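Local coordinates for protein glutathione S-transferase (Xanthomonas axonopodis pv. citri, PDB 6NV6) that probably conjugates glutathione to electrophilic substrates as a theta-class transferase, and binds glutathione, at residues I4-R9 with K17-A22; A131-S136 with M175-P180. All blocks are in the same frame, centred on the assembly; numbering follows the deposited sequence.

Contact 1. Residues I4-R9 with K17-A22; sequences ITIWGR and KALWCA
While I6 meets A18, L19 and A22 from one side of strand 4-7, the indole of W7 projects from the other, with T5 CG2 over one face, 3.5 Å above the W7 ring plane and displaced toward its border. The second indole, W20, takes no part in the strand contact: it packs edge-to-face with Y198, and its NE1 is hydrogen-bonded to E24 OE2. Strand and helix meet by packing alone, through the two branches of I6. The longer one ends at I6 CD1, which lies 4.2 Å from A18 CB and 4.1 Å from A22 CB, over two alanines one helical turn apart; I6 CD1 is also 4.0 Å from A18 O. Strand 4-7 and helix 13-25 open a beta-alpha-beta unit of the thioredoxin-like N-terminal domain, completed by strand 29-32; the axes of segments 4-7 and 17-22 run roughly antiparallel (155°) and come within 9.8 Å. With CG1 anti to the carbonyl carbon (chi1 -63°), the other branch, I6 CG2, stands anti to the backbone N and meets L19 CD2 at 4.1 Å, the two side chains crossing at a slant. I6 also packs on L58 of strand 57-60, and A18 touches I71 of helix 68-79.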
loop_
_atom_site.group_PDB
_atom_site.type_symbol
_atom_site.label_atom_id
_atom_site.label_comp_id
_atom_site.label_asym_id
_atom_site.label_seq_id
_atom_site.Cartn_x
_atom_site.Cartn_y
_atom_site.Cartn_z
ATOM N N ILE A 4 -0.693 -16.599 -13.189
ATOM C CA ILE A 4 -1.043 -15.322 -12.582
ATOM C C ILE A 4 -0.414 -14.206 -13.395
ATOM O O ILE A 4 0.805 -14.198 -13.603
ATOM C CB ILE A 4 -0.581 -15.247 -11.118
ATOM C CG1 ILE A 4 -1.476 -16.108 -10.225
ATOM C CG2 ILE A 4 -0.581 -13.801 -10.632
ATOM C CD1 ILE A 4 -0.877 -16.402 -8.866
ATOM N N THR A 5 -1.232 -13.256 -13.839
ATOM C CA THR A 5 -0.729 -12.070 -14.517
ATOM C C THR A 5 -1.298 -10.823 -13.853
ATOM O O THR A 5 -2.485 -10.777 -13.508
ATOM C CB THR A 5 -1.085 -12.103 -16.005
ATOM O OG1 THR A 5 -0.624 -13.340 -16.563
ATOM C CG2 THR A 5 -0.448 -10.948 -16.756
ATOM N N ILE A 6 -0.448 -9.812 -13.681
ATOM C CA ILE A 6 -0.827 -8.546 -13.061
ATOM C C ILE A 6 -0.450 -7.421 -14.024
ATOM O O ILE A 6 0.737 -7.140 -14.217
ATOM C CB ILE A 6 -0.152 -8.353 -11.693
ATOM C CG1 ILE A 6 -0.602 -9.445 -10.718
ATOM C CG2 ILE A 6 -0.436 -6.974 -11.140
ATOM C CD1 ILE A 6 0.150 -9.454 -9.376
ATOM N N TRP A 7 -1.447 -6.782 -14.625
ATOM C CA TRP A 7 -1.215 -5.648 -15.506
ATOM C C TRP A 7 -1.154 -4.373 -14.688
ATOM O O TRP A 7 -1.941 -4.191 -13.753
ATOM C CB TRP A 7 -2.338 -5.513 -16.532
ATOM C CG TRP A 7 -2.295 -6.485 -17.668
ATOM C CD1 TRP A 7 -1.756 -6.283 -18.908
ATOM C CD2 TRP A 7 -2.838 -7.797 -17.671
ATOM N NE1 TRP A 7 -1.925 -7.404 -19.680
ATOM C CE2 TRP A 7 -2.588 -8.349 -18.942
ATOM C CE3 TRP A 7 -3.507 -8.565 -16.720
ATOM C CZ2 TRP A 7 -2.984 -9.639 -19.286
ATOM C CZ3 TRP A 7 -3.907 -9.843 -17.061
ATOM C CH2 TRP A 7 -3.648 -10.370 -18.334
ATOM N N GLY A 8 -0.242 -3.491 -15.047
ATOM C CA GLY A 8 -0.259 -2.152 -14.487
ATOM C C GLY A 8 1.112 -1.552 -14.232
ATOM O O GLY A 8 2.104 -2.247 -14.006
ATOM N N ARG A 9 1.159 -0.218 -14.262
ATOM C CA ARG A 9 2.383 0.525 -13.983
ATOM C C ARG A 9 2.887 0.245 -12.568
ATOM O O ARG A 9 2.120 0.278 -11.600
ATOM C CB ARG A 9 2.134 2.022 -14.182
ATOM N N LYS A 17 0.634 -2.707 -4.194
ATOM C CA LYS A 17 -0.104 -3.586 -3.292
ATOM C C LYS A 17 -0.157 -5.005 -3.826
ATOM O O LYS A 17 0.031 -5.974 -3.078
ATOM C CB LYS A 17 -1.534 -3.087 -3.120
ATOM C CG LYS A 17 -1.717 -1.827 -2.329
ATOM C CD LYS A 17 -3.198 -1.661 -2.102
ATOM C CE LYS A 17 -3.617 -0.223 -2.021
ATOM N NZ LYS A 17 -5.071 -0.169 -2.286
ATOM N N ALA A 18 -0.424 -5.145 -5.121
ATOM C CA ALA A 18 -0.585 -6.468 -5.696
ATOM C C ALA A 18 0.760 -7.149 -5.909
ATOM O O ALA A 18 0.901 -8.339 -5.609
ATOM C CB ALA A 18 -1.359 -6.362 -7.010
ATOM N N LEU A 19 1.758 -6.407 -6.414
ATOM C CA LEU A 19 3.084 -6.986 -6.630
ATOM C C LEU A 19 3.683 -7.451 -5.319
ATOM O O LEU A 19 4.221 -8.563 -5.228
ATOM C CB LEU A 19 4.012 -5.972 -7.297
ATOM C CG LEU A 19 3.437 -5.515 -8.632
ATOM C CD1 LEU A 19 4.174 -4.322 -9.206
ATOM C CD2 LEU A 19 3.399 -6.682 -9.607
ATOM N N TRP A 20 3.563 -6.626 -4.283
ATOM C CA TRP A 20 4.080 -7.006 -2.977
ATOM C C TRP A 20 3.403 -8.279 -2.467
ATOM O O TRP A 20 4.069 -9.186 -1.950
ATOM C CB TRP A 20 3.883 -5.837 -2.012
ATOM C CG TRP A 20 4.354 -6.085 -0.624
ATOM C CD1 TRP A 20 5.182 -7.080 -0.196
ATOM C CD2 TRP A 20 4.016 -5.314 0.531
ATOM N NE1 TRP A 20 5.376 -6.977 1.151
ATOM C CE2 TRP A 20 4.680 -5.893 1.623
ATOM C CE3 TRP A 20 3.221 -4.184 0.746
ATOM C CZ2 TRP A 20 4.570 -5.377 2.928
ATOM C CZ3 TRP A 20 3.120 -3.668 2.035
ATOM C CH2 TRP A 20 3.782 -4.265 3.107
ATOM N N CYS A 21 2.078 -8.367 -2.604
ATOM C CA CYS A 21 1.363 -9.562 -2.167
ATOM C C CYS A 21 1.780 -10.794 -2.966
ATOM O O CYS A 21 2.061 -11.858 -2.393
ATOM C CB CYS A 21 -0.140 -9.329 -2.274
ATOM S SG CYS A 21 -1.057 -10.559 -1.372
ATOM N N ALA A 22 1.807 -10.670 -4.293
ATOM C CA ALA A 22 2.355 -11.739 -5.114
ATOM C C ALA A 22 3.713 -12.182 -4.582
ATOM O O ALA A 22 3.931 -13.368 -4.302
ATOM C CB ALA A 22 2.468 -11.273 -6.560
#

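Contact 2. Residues A131-S136 with M175-P180; sequences AALTQS and MPIERP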
loop_
_atom_site.group_PDB
_atom_site.type_symbol
_atom_site.label_atom_id
_atom_site.label_comp_id
_atom_site.label_asym_id
_atom_site.label_seq_id
_atom_site.Cartn_x
_atom_site.Cartn_y
_atom_site.Cartn_z
ATOM N N ALA A 131 -2.874 21.828 2.180
ATOM C CA ALA A 131 -3.986 21.249 2.924
ATOM C C ALA A 131 -3.966 19.731 2.833
ATOM O O ALA A 131 -4.231 19.039 3.823
ATOM C CB ALA A 131 -5.314 21.804 2.414
ATOM N N ALA A 132 -3.644 19.197 1.655
ATOM C CA ALA A 132 -3.436 17.760 1.534
ATOM C C ALA A 132 -2.340 17.291 2.482
ATOM O O ALA A 132 -2.536 16.339 3.252
ATOM C CB ALA A 132 -3.102 17.396 0.088
ATOM N N LEU A 133 -1.183 17.965 2.454
ATOM C CA LEU A 133 -0.080 17.567 3.322
ATOM C C LEU A 133 -0.490 17.596 4.784
ATOM O O LEU A 133 -0.142 16.690 5.553
ATOM C CB LEU A 133 1.129 18.474 3.106
ATOM C CG LEU A 133 2.290 18.159 4.057
ATOM C CD1 LEU A 133 2.753 16.737 3.845
ATOM C CD2 LEU A 133 3.462 19.112 3.898
ATOM N N THR A 134 -1.238 18.621 5.187
ATOM C CA THR A 134 -1.610 18.730 6.590
ATOM C C THR A 134 -2.618 17.652 6.972
ATOM O O THR A 134 -2.554 17.095 8.073
ATOM C CB THR A 134 -2.168 20.128 6.871
ATOM O OG1 THR A 134 -1.111 21.095 6.777
ATOM C CG2 THR A 134 -2.804 20.189 8.261
ATOM N N GLN A 135 -3.549 17.333 6.077
ATOM C CA GLN A 135 -4.557 16.335 6.412
ATOM C C GLN A 135 -4.013 14.919 6.283
ATOM O O GLN A 135 -4.314 14.052 7.114
ATOM C CB GLN A 135 -5.792 16.511 5.537
ATOM C CG GLN A 135 -6.977 15.771 6.093
ATOM C CD GLN A 135 -8.093 15.656 5.103
ATOM O OE1 GLN A 135 -8.863 14.694 5.133
ATOM N NE2 GLN A 135 -8.197 16.637 4.205
ATOM N N SER A 136 -3.242 14.660 5.225
ATOM C CA SER A 136 -2.470 13.426 5.148
ATOM C C SER A 136 -1.808 13.132 6.488
ATOM O O SER A 136 -1.968 12.043 7.062
ATOM C CB SER A 136 -1.417 13.543 4.045
ATOM O OG SER A 136 -2.012 13.457 2.756
ATOM N N MET A 175 8.865 10.653 -0.601
ATOM C CA MET A 175 8.447 11.923 -1.181
ATOM C C MET A 175 9.295 13.078 -0.675
ATOM O O MET A 175 9.673 13.104 0.504
ATOM C CB MET A 175 6.990 12.237 -0.845
ATOM C CG MET A 175 6.010 11.922 -1.920
ATOM S SD MET A 175 4.468 12.783 -1.580
ATOM C CE MET A 175 4.370 12.584 0.183
ATOM N N PRO A 176 9.569 14.071 -1.517
ATOM C CA PRO A 176 10.264 15.277 -1.034
ATOM C C PRO A 176 9.295 16.249 -0.365
ATOM O O PRO A 176 8.795 17.207 -0.955
ATOM C CB PRO A 176 10.876 15.840 -2.318
ATOM C CG PRO A 176 9.899 15.455 -3.389
ATOM C CD PRO A 176 9.226 14.168 -2.949
ATOM N N ILE A 177 9.000 15.989 0.912
ATOM C CA ILE A 177 8.109 16.822 1.711
ATOM C C ILE A 177 8.649 16.898 3.136
ATOM O O ILE A 177 9.520 16.124 3.539
ATOM C CB ILE A 177 6.669 16.278 1.738
ATOM C CG1 ILE A 177 6.662 14.850 2.286
ATOM C CG2 ILE A 177 6.014 16.317 0.360
ATOM C CD1 ILE A 177 5.374 14.470 2.963
ATOM N N GLU A 178 8.110 17.841 3.909
ATOM C CA GLU A 178 8.379 17.924 5.340
ATOM C C GLU A 178 7.252 17.199 6.061
ATOM O O GLU A 178 6.086 17.603 5.962
ATOM C CB GLU A 178 8.498 19.372 5.824
ATOM C CG GLU A 178 9.211 19.502 7.171
ATOM C CD GLU A 178 9.558 20.940 7.570
ATOM O OE1 GLU A 178 8.904 21.887 7.083
ATOM O OE2 GLU A 178 10.501 21.117 8.380
ATOM N N ARG A 179 7.601 16.114 6.771
ATOM C CA ARG A 179 6.646 15.236 7.434
ATOM C C ARG A 179 6.562 15.534 8.922
ATOM O O ARG A 179 7.576 15.839 9.552
ATOM C CB ARG A 179 7.038 13.769 7.248
ATOM C CG ARG A 179 6.585 13.170 5.936
ATOM C CD ARG A 179 7.345 11.904 5.597
ATOM N NE ARG A 179 8.781 12.141 5.499
ATOM C CZ ARG A 179 9.426 12.443 4.380
ATOM N NH1 ARG A 179 10.705 12.769 4.423
ATOM N NH2 ARG A 179 8.781 12.507 3.233
ATOM N N PRO A 180 5.388 15.441 9.533
ATOM C CA PRO A 180 5.323 15.511 10.993
ATOM C C PRO A 180 5.938 14.267 11.620
ATOM O O PRO A 180 6.014 13.197 11.012
ATOM C CB PRO A 180 3.822 15.588 11.268
ATOM C CG PRO A 180 3.234 14.784 10.159
ATOM C CD PRO A 180 4.087 15.079 8.944
#
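L133 leans from helix 126-146 against I177 and E178, in the loop that joins helices 163-174 and 183-193 of the all-helical C-terminal GST domain; within that loop P176 is the centre of an inverse gamma turn. Both methyls of the leucine take part. L133 CD1 lies 3.6 Å from I177 CD1, the two side chains passing alongside with opposed headings. L133 CD2 rests 3.7 Å from the backbone oxygen E178 O. Placing CG anti to the backbone N (chi1 176°) sends these methyls out from the helix to the loop. Further out, W172 of helix 163-174 touches I177, P180 and S136, and L112 of helix 88-118 packs on L133. On the helix, A132 O accepts from both N and OG of S136, the hydroxyl approaching at 3.0 Å from above the carbonyl plane. R179 folds back along the loop: its NH2 donates to M175 O at 2.9 Å and also to W172 O, which ties the loop to the end of the helix before it. M175 O lies in the plane of the R179 guanidinium, while I177 O sits 3.4 Å above one of its faces, nearer the border than the middle.

How the contacts relate
The two contacts follow one another along the chain, contact 1 first, and lie on opposite sides of its centre, about 27 Å apart between centres and about 15 Å between nearest atoms. They share no residue or domain: contact 1 packs a helix on the sheet of the thioredoxin-like N-terminal domain and is buried, whereas contact 2 sets a loop against a helix at the surface of the C-terminal domain. Helix 163-174 links their surroundings, since K17 touches its P164, S167 and F168, while the loop 175-180 leaves its far end. In this two-domain GST fold, helix 163-174 therefore runs from the N-terminal domain, where K17 meets it, toward the surface loop of contact 2.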